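Local coordinates for cofilin (Streptomyces griseoflavus, PDB 5IVU), which probably binds actin, as a bacterial member of the ADF/cofilin family of cytoskeletal proteins, at residues K83-S88 / I116-Q121; A90-K95 / Q121-S126. All blocks are in the same frame, centred on the assembly; numbering follows the deposited sequence.

Contact 1: residues K83-S88 / I116-Q121; sequences KLTFVS and IAVEIQ
Thr85 and Val118 face each other on neighbouring parallel strands, and their side chains meet obliquely: CG2 of Val118 lies 3.0 Å from OG1 of Thr85 and also touches its methyl. The Thr85 CG2 branch, anti to the backbone N (OG1 at chi1 -53°), reaches on to Ile120, where CG2 of Thr85 lies 3.7 Å from CG1 of Ile120. Meanwhile the hydroxyl turns back to its own strand and donates to Lys83 O from above the carbonyl plane. A valine here would probably leave Lys83 O without this side-chain donor.

On the other face, CG2 of Ile116 packs 3.8 Å from CB of Phe86, whose ring leads away toward Leu109 and Leu113. Further along, the bent chain of Gln121 brings OE1 to 3.4 Å from CB of Ser88. A water joins OG of Ser88 to Ile120 O, and a second links Lys83 NZ, which also bonds to Ala137 O, with Ala117 O.

Between these two faces runs the backbone ladder. Leu84 O accepts from both Ala117 N, at 2.8 Å, and Val118 N, so that one carbonyl holds two successive amides of the incoming chain. Phe86 N then donates to Val118 O, Ile120 N to Phe86 O, and Ser88 N to Ile120 O, the last at 2.8 Å. Farther out, Arg110 of helix 96-112 forms a salt bridge with Glu119, and strand 64-72 flanks 81-89 across its other edge. Strand 81-89, helix 96-112 and strand 118-122 thus make a beta-alpha-beta crossover, a parallel edge of the mixed sheet of the ADF-homology fold.

Contact 2: residues A90-K95 / Q121-S126; sequences APDSAK and QGTDFS
Ala90 and Gly122 carry the parallel pairing just beyond the end of strand 81-89: Ala90 N donates to Gly122 O at 2.8 Å, with the donor nearly along the C=O axis (175°), and Asp92 N makes a weak bond of 3.4 Å to Thr123 O. Two CA-H...O contacts fill in between, from Thr123 CA to Ala90 O and from Pro91 CA to Thr123 O.

The side chains add little apolar surface. CG2 of Thr123 rests 3.6 Å from Ala90 O, with CB almost as near to the same oxygen. Thr123 OG1 sits between the backbone N and the carbonyl carbon (chi1 56°), which leaves the methyl beside the backbone N and facing Ala90; the hydroxyl itself is hydrogen-bonded to Glu127. On the Gln121 side, the amide nitrogen NE2 approaches the Ala90 methyl CB at 4.0 Å, a loose contact. Asp92 crosses Thr123 at a slant, bringing OD1 to 3.7 Å from CB of Thr123. The same OD1 stands 3.4 Å from Thr123 O, two acceptors that share no proton.

The loop then folds into a type I turn from Pro91 to Ala94, which is closed by Ala94 N bonding to Pro91 O and leads to Lys95, the N-cap of helix 96-112. Lys99 in that helix donates to Asp92 O, and Asp124 OD1 accepts from Glu127 N. The chemistry is therefore chiefly that of main-chain polar groups: one straight bond anchors the start of the loop, whereas the weak second bond, set beside a carboxylate that probably repels the carbonyl it faces, suggests a hold that weakens as the two segments part.

Contacts 1 and 2 follow one pair of strands from sheet to loop. Contact 1 lies nearer the centre of the molecule and joins strands 81-89 and 118-122 through a regular ladder, with buried side chains that include Ile120 as well as Thr85 to Ser88; contact 2, centred about 16 Å away, is more peripheral and much smaller in area. They share Gln121 and are joined by a probable hydrogen bond from Gly122 N to Ser88 O. Apolar branches supplement the backbone bonds in contact 1, whereas acidic and hydroxyl groups accompany the sparser pairing of contact 2. Helix 96-112 lies in the chain between the paired segments of both.

Contact 1: residues K83-S88 / I116-Q121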
ATOM      1  N   LYS A  83       8.812  -2.619  -9.795  1.00 39.40           N
ATOM      2  CA  LYS A  83       8.292  -3.648  -8.911  1.00 38.33           C
ATOM      3  C   LYS A  83       7.057  -3.155  -8.173  1.00 34.88           C
ATOM      4  O   LYS A  83       7.089  -2.134  -7.506  1.00 34.72           O
ATOM      5  CB  LYS A  83       9.376  -4.087  -7.938  1.00 39.94           C
ATOM      6  CG  LYS A  83      10.371  -5.038  -8.570  1.00 42.45           C
ATOM      7  CD  LYS A  83      11.284  -5.699  -7.554  1.00 43.32           C
ATOM      8  CE  LYS A  83      11.930  -6.944  -8.135  1.00 45.26           C
ATOM      9  NZ  LYS A  83      12.940  -7.525  -7.205  1.00 46.13           N
ATOM     10  N   LEU A  84       5.967  -3.898  -8.304  1.00 34.22           N
ATOM     11  CA  LEU A  84       4.740  -3.609  -7.582  1.00 34.27           C
ATOM     12  C   LEU A  84       4.984  -3.991  -6.118  1.00 33.55           C
ATOM     13  O   LEU A  84       5.289  -5.145  -5.809  1.00 33.49           O
ATOM     14  CB  LEU A  84       3.555  -4.386  -8.176  1.00 33.84           C
ATOM     15  CG  LEU A  84       3.242  -4.047  -9.647  1.00 33.71           C
ATOM     16  CD1 LEU A  84       2.525  -5.185 -10.354  1.00 34.04           C
ATOM     17  CD2 LEU A  84       2.441  -2.761  -9.754  1.00 33.44           C
ATOM     18  N   THR A  85       4.846  -3.004  -5.240  1.00 32.36           N
ATOM     19  CA  THR A  85       5.218  -3.109  -3.845  1.00 30.84           C
ATOM     20  C   THR A  85       3.996  -2.956  -2.943  1.00 29.77           C
ATOM     21  O   THR A  85       3.336  -1.928  -2.976  1.00 30.20           O
ATOM     22  CB  THR A  85       6.235  -2.003  -3.489  1.00 31.00           C
ATOM     23  OG1 THR A  85       7.338  -2.046  -4.405  1.00 28.82           O
ATOM     24  CG2 THR A  85       6.731  -2.158  -2.058  1.00 31.40           C
ATOM     25  N   PHE A  86       3.695  -3.995  -2.161  1.00 28.84           N
ATOM     26  CA  PHE A  86       2.650  -3.948  -1.137  1.00 27.70           C
ATOM     27  C   PHE A  86       3.249  -3.468   0.174  1.00 27.86           C
ATOM     28  O   PHE A  86       4.324  -3.910   0.563  1.00 27.54           O
ATOM     29  CB  PHE A  86       2.031  -5.328  -0.946  1.00 28.25           C
ATOM     30  CG  PHE A  86       0.787  -5.325  -0.109  1.00 28.20           C
ATOM     31  CD1 PHE A  86      -0.449  -5.053  -0.679  1.00 28.58           C
ATOM     32  CD2 PHE A  86       0.849  -5.603   1.246  1.00 28.80           C
ATOM     33  CE1 PHE A  86      -1.603  -5.062   0.088  1.00 28.82           C
ATOM     34  CE2 PHE A  86      -0.298  -5.612   2.021  1.00 29.38           C
ATOM     35  CZ  PHE A  86      -1.529  -5.340   1.441  1.00 29.54           C
ATOM     36  N   VAL A  87       2.552  -2.554   0.834  1.00 27.63           N
ATOM     37  CA  VAL A  87       3.026  -1.904   2.041  1.00 28.30           C
ATOM     38  C   VAL A  87       1.952  -2.088   3.103  1.00 29.88           C
ATOM     39  O   VAL A  87       0.826  -1.645   2.905  1.00 31.57           O
ATOM     40  CB  VAL A  87       3.236  -0.384   1.814  1.00 28.82           C
ATOM     41  CG1 VAL A  87       3.601   0.337   3.112  1.00 27.85           C
ATOM     42  CG2 VAL A  87       4.309  -0.146   0.760  1.00 30.23           C
ATOM     43  N   SER A  88       2.293  -2.740   4.209  1.00 30.18           N
ATOM     44  CA  SER A  88       1.452  -2.716   5.395  1.00 31.79           C
ATOM     45  C   SER A  88       1.971  -1.595   6.291  1.00 32.47           C
ATOM     46  O   SER A  88       3.091  -1.670   6.790  1.00 33.09           O
ATOM     47  CB  SER A  88       1.497  -4.047   6.129  1.00 31.54           C
ATOM     48  OG  SER A  88       1.025  -5.078   5.295  1.00 31.81           O
ATOM     49  N   ILE A 116       2.295  -8.988  -7.135  1.00 44.18           N
ATOM     50  CA  ILE A 116       3.074  -8.164  -6.201  1.00 43.66           C
ATOM     51  C   ILE A 116       4.486  -8.751  -6.128  1.00 45.10           C
ATOM     52  O   ILE A 116       4.647  -9.950  -5.923  1.00 45.96           O
ATOM     53  CB  ILE A 116       2.447  -8.139  -4.791  1.00 42.86           C
ATOM     54  CG1 ILE A 116       1.080  -7.424  -4.791  1.00 42.65           C
ATOM     55  CG2 ILE A 116       3.393  -7.503  -3.778  1.00 44.36           C
ATOM     56  CD1 ILE A 116       1.097  -5.945  -5.118  1.00 40.85           C
ATOM     57  N   ALA A 117       5.493  -7.900  -6.318  1.00 46.43           N
ATOM     58  CA  ALA A 117       6.896  -8.329  -6.371  1.00 44.05           C
ATOM     59  C   ALA A 117       7.617  -8.184  -5.041  1.00 45.26           C
ATOM     60  O   ALA A 117       8.481  -9.001  -4.745  1.00 47.20           O
ATOM     61  CB  ALA A 117       7.641  -7.562  -7.443  1.00 43.24           C
ATOM     62  N   VAL A 118       7.279  -7.152  -4.259  1.00 45.04           N
ATOM     63  CA  VAL A 118       7.853  -6.952  -2.919  1.00 45.40           C
ATOM     64  C   VAL A 118       6.798  -6.555  -1.885  1.00 43.33           C
ATOM     65  O   VAL A 118       5.792  -5.940  -2.212  1.00 39.48           O
ATOM     66  CB  VAL A 118       8.994  -5.898  -2.891  1.00 48.92           C
ATOM     67  CG1 VAL A 118      10.302  -6.464  -3.439  1.00 54.12           C
ATOM     68  CG2 VAL A 118       8.608  -4.658  -3.660  1.00 50.66           C
ATOM     69  N   GLU A 119       7.065  -6.921  -0.633  1.00 42.36           N
ATOM     70  CA  GLU A 119       6.235  -6.562   0.505  1.00 41.29           C
ATOM     71  C   GLU A 119       7.059  -5.810   1.541  1.00 41.33           C
ATOM     72  O   GLU A 119       8.214  -6.147   1.799  1.00 39.23           O
ATOM     73  CB  GLU A 119       5.664  -7.802   1.174  1.00 40.75           C
ATOM     74  CG  GLU A 119       4.749  -8.626   0.292  1.00 40.94           C
ATOM     75  CD  GLU A 119       4.368  -9.927   0.954  1.00 40.44           C
ATOM     76  OE1 GLU A 119       5.287 -10.744   1.194  1.00 37.36           O
ATOM     77  OE2 GLU A 119       3.162 -10.110   1.249  1.00 42.12           O
ATOM     78  N   ILE A 120       6.432  -4.804   2.134  1.00 42.63           N
ATOM     79  CA  ILE A 120       7.032  -3.996   3.168  1.00 46.76           C
ATOM     80  C   ILE A 120       6.053  -3.966   4.345  1.00 48.14           C
ATOM     81  O   ILE A 120       4.859  -3.770   4.159  1.00 46.84           O
ATOM     82  CB  ILE A 120       7.299  -2.545   2.682  1.00 46.61           C
ATOM     83  CG1 ILE A 120       8.097  -2.511   1.367  1.00 47.28           C
ATOM     84  CG2 ILE A 120       8.043  -1.746   3.744  1.00 47.95           C
ATOM     85  CD1 ILE A 120       9.553  -2.913   1.489  1.00 47.83           C
ATOM     86  N   GLN A 121       6.575  -4.192   5.545  1.00 50.90           N
ATOM     87  CA  GLN A 121       5.852  -3.969   6.783  1.00 53.00           C
ATOM     88  C   GLN A 121       6.528  -2.749   7.391  1.00 51.17           C
ATOM     89  O   GLN A 121       7.736  -2.763   7.617  1.00 58.13           O
ATOM     90  CB  GLN A 121       5.977  -5.200   7.680  1.00 55.86           C
ATOM     91  CG  GLN A 121       5.161  -5.159   8.976  1.00 61.78           C
ATOM     92  CD  GLN A 121       3.666  -5.439   8.794  1.00 63.46           C
ATOM     93  OE1 GLN A 121       3.265  -6.297   8.002  1.00 61.31           O
ATOM     94  NE2 GLN A 121       2.837  -4.727   9.559  1.00 64.90           N
TER
HETATM   95  O   HOH W   1      11.168  -9.661  -6.294  1.00 44.35           O
HETATM   96  O   HOH W   2       3.106  -6.139   3.917  1.00 30.67           O

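Contact 2: residues A90-K95 / Q121-S126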
ATOM      1  N   ALA A  90       1.709   0.299   9.668  1.00 37.20           N
ATOM      2  CA  ALA A  90       1.251   0.006  11.024  1.00 37.36           C
ATOM      3  C   ALA A  90       2.117   0.791  12.002  1.00 37.39           C
ATOM      4  O   ALA A  90       2.954   0.208  12.700  1.00 42.39           O
ATOM      5  CB  ALA A  90       1.329  -1.493  11.289  1.00 36.06           C
ATOM      6  N   PRO A  91       1.922   2.117  12.053  1.00 38.67           N
ATOM      7  CA  PRO A  91       2.772   2.963  12.880  1.00 41.95           C
ATOM      8  C   PRO A  91       2.494   2.767  14.362  1.00 43.55           C
ATOM      9  O   PRO A  91       1.343   2.512  14.737  1.00 45.63           O
ATOM     10  CB  PRO A  91       2.389   4.382  12.432  1.00 41.67           C
ATOM     11  CG  PRO A  91       0.970   4.269  12.014  1.00 39.27           C
ATOM     12  CD  PRO A  91       0.850   2.900  11.409  1.00 39.86           C
ATOM     13  N   ASP A  92       3.536   2.917  15.178  1.00 44.49           N
ATOM     14  CA  ASP A  92       3.472   2.664  16.618  1.00 47.39           C
ATOM     15  C   ASP A  92       2.351   3.444  17.322  1.00 47.82           C
ATOM     16  O   ASP A  92       1.648   2.897  18.172  1.00 45.88           O
ATOM     17  CB  ASP A  92       4.825   2.989  17.280  1.00 52.18           C
ATOM     18  CG  ASP A  92       5.977   2.110  16.762  1.00 54.89           C
ATOM     19  OD1 ASP A  92       5.718   1.068  16.123  1.00 56.80           O
ATOM     20  OD2 ASP A  92       7.152   2.477  16.993  1.00 57.24           O
ATOM     21  N   SER A  93       2.170   4.708  16.941  1.00 48.96           N
ATOM     22  CA  SER A  93       1.167   5.578  17.563  1.00 48.87           C
ATOM     23  C   SER A  93      -0.289   5.291  17.174  1.00 47.83           C
ATOM     24  O   SER A  93      -1.197   5.883  17.756  1.00 47.90           O
ATOM     25  CB  SER A  93       1.493   7.041  17.258  1.00 50.80           C
ATOM     26  OG  SER A  93       1.561   7.248  15.864  1.00 53.27           O
ATOM     27  N   ALA A  94      -0.520   4.428  16.184  1.00 48.03           N
ATOM     28  CA  ALA A  94      -1.876   3.979  15.854  1.00 48.36           C
ATOM     29  C   ALA A  94      -2.453   3.154  16.997  1.00 48.31           C
ATOM     30  O   ALA A  94      -1.717   2.478  17.713  1.00 47.60           O
ATOM     31  CB  ALA A  94      -1.877   3.163  14.570  1.00 49.51           C
ATOM     32  N   LYS A  95      -3.770   3.208  17.151  1.00 49.57           N
ATOM     33  CA  LYS A  95      -4.454   2.446  18.194  1.00 52.45           C
ATOM     34  C   LYS A  95      -4.318   0.944  17.935  1.00 52.35           C
ATOM     35  O   LYS A  95      -4.331   0.498  16.781  1.00 56.90           O
ATOM     36  CB  LYS A  95      -5.937   2.840  18.275  1.00 53.93           C
ATOM     37  CG  LYS A  95      -6.182   4.281  18.692  1.00 56.66           C
ATOM     38  CD  LYS A  95      -5.973   4.546  20.154  1.00 59.75           C
ATOM     39  CE  LYS A  95      -5.515   5.984  20.430  1.00 60.64           C
ATOM     40  NZ  LYS A  95      -6.546   6.997  20.056  1.00 61.55           N
ATOM     41  N   GLN A 121       6.575  -4.192   5.545  1.00 50.90           N
ATOM     42  CA  GLN A 121       5.852  -3.969   6.783  1.00 53.00           C
ATOM     43  C   GLN A 121       6.528  -2.749   7.391  1.00 51.17           C
ATOM     44  O   GLN A 121       7.736  -2.763   7.617  1.00 58.13           O
ATOM     45  CB  GLN A 121       5.977  -5.200   7.680  1.00 55.86           C
ATOM     46  CG  GLN A 121       5.161  -5.159   8.976  1.00 61.78           C
ATOM     47  CD  GLN A 121       3.666  -5.439   8.794  1.00 63.46           C
ATOM     48  OE1 GLN A 121       3.265  -6.297   8.002  1.00 61.31           O
ATOM     49  NE2 GLN A 121       2.837  -4.727   9.559  1.00 64.90           N
ATOM     50  N   GLY A 122       5.775  -1.675   7.586  1.00 47.17           N
ATOM     51  CA  GLY A 122       6.330  -0.409   8.061  1.00 44.73           C
ATOM     52  C   GLY A 122       5.704  -0.009   9.378  1.00 42.47           C
ATOM     53  O   GLY A 122       4.486   0.152   9.446  1.00 39.79           O
ATOM     54  N   THR A 123       6.546   0.170  10.403  1.00 41.47           N
ATOM     55  CA  THR A 123       6.131   0.659  11.726  1.00 41.46           C
ATOM     56  C   THR A 123       6.607   2.072  12.063  1.00 40.44           C
ATOM     57  O   THR A 123       6.222   2.630  13.094  1.00 41.63           O
ATOM     58  CB  THR A 123       6.638  -0.272  12.835  1.00 41.56           C
ATOM     59  OG1 THR A 123       8.061  -0.397  12.730  1.00 42.35           O
ATOM     60  CG2 THR A 123       6.000  -1.642  12.704  1.00 42.85           C
ATOM     61  N   ASP A 124       7.430   2.654  11.207  1.00 39.27           N
ATOM     62  CA  ASP A 124       7.889   4.039  11.399  1.00 42.44           C
ATOM     63  C   ASP A 124       8.278   4.575  10.009  1.00 41.79           C
ATOM     64  O   ASP A 124       8.475   3.795   9.064  1.00 41.83           O
ATOM     65  CB  ASP A 124       8.999   4.169  12.483  1.00 43.80           C
ATOM     66  CG  ASP A 124      10.248   3.410  12.139  1.00 44.16           C
ATOM     67  OD1 ASP A 124      10.797   3.696  11.063  1.00 41.33           O
ATOM     68  OD2 ASP A 124      10.684   2.548  12.947  1.00 48.93           O
ATOM     69  N   PHE A 125       8.340   5.891   9.876  1.00 41.36           N
ATOM     70  CA  PHE A 125       8.576   6.504   8.569  1.00 42.03           C
ATOM     71  C   PHE A 125       9.912   6.115   7.927  1.00 42.36           C
ATOM     72  O   PHE A 125       9.983   6.047   6.711  1.00 44.43           O
ATOM     73  CB  PHE A 125       8.378   8.028   8.613  1.00 42.21           C
ATOM     74  CG  PHE A 125       6.924   8.444   8.636  1.00 42.15           C
ATOM     75  CD1 PHE A 125       6.125   8.300   7.499  1.00 41.67           C
ATOM     76  CD2 PHE A 125       6.348   8.955   9.794  1.00 41.75           C
ATOM     77  CE1 PHE A 125       4.787   8.663   7.512  1.00 41.96           C
ATOM     78  CE2 PHE A 125       5.013   9.318   9.817  1.00 42.65           C
ATOM     79  CZ  PHE A 125       4.231   9.173   8.677  1.00 43.43           C
ATOM     80  N   SER A 126      10.934   5.805   8.719  1.00 42.08           N
ATOM     81  CA  SER A 126      12.221   5.340   8.158  1.00 44.93           C
ATOM     82  C   SER A 126      12.118   3.994   7.429  1.00 45.62           C
ATOM     83  O   SER A 126      12.888   3.732   6.501  1.00 45.28           O
ATOM     84  CB  SER A 126      13.290   5.219   9.242  1.00 44.04           C
ATOM     85  OG  SER A 126      12.962   4.196  10.166  1.00 46.80           O
TER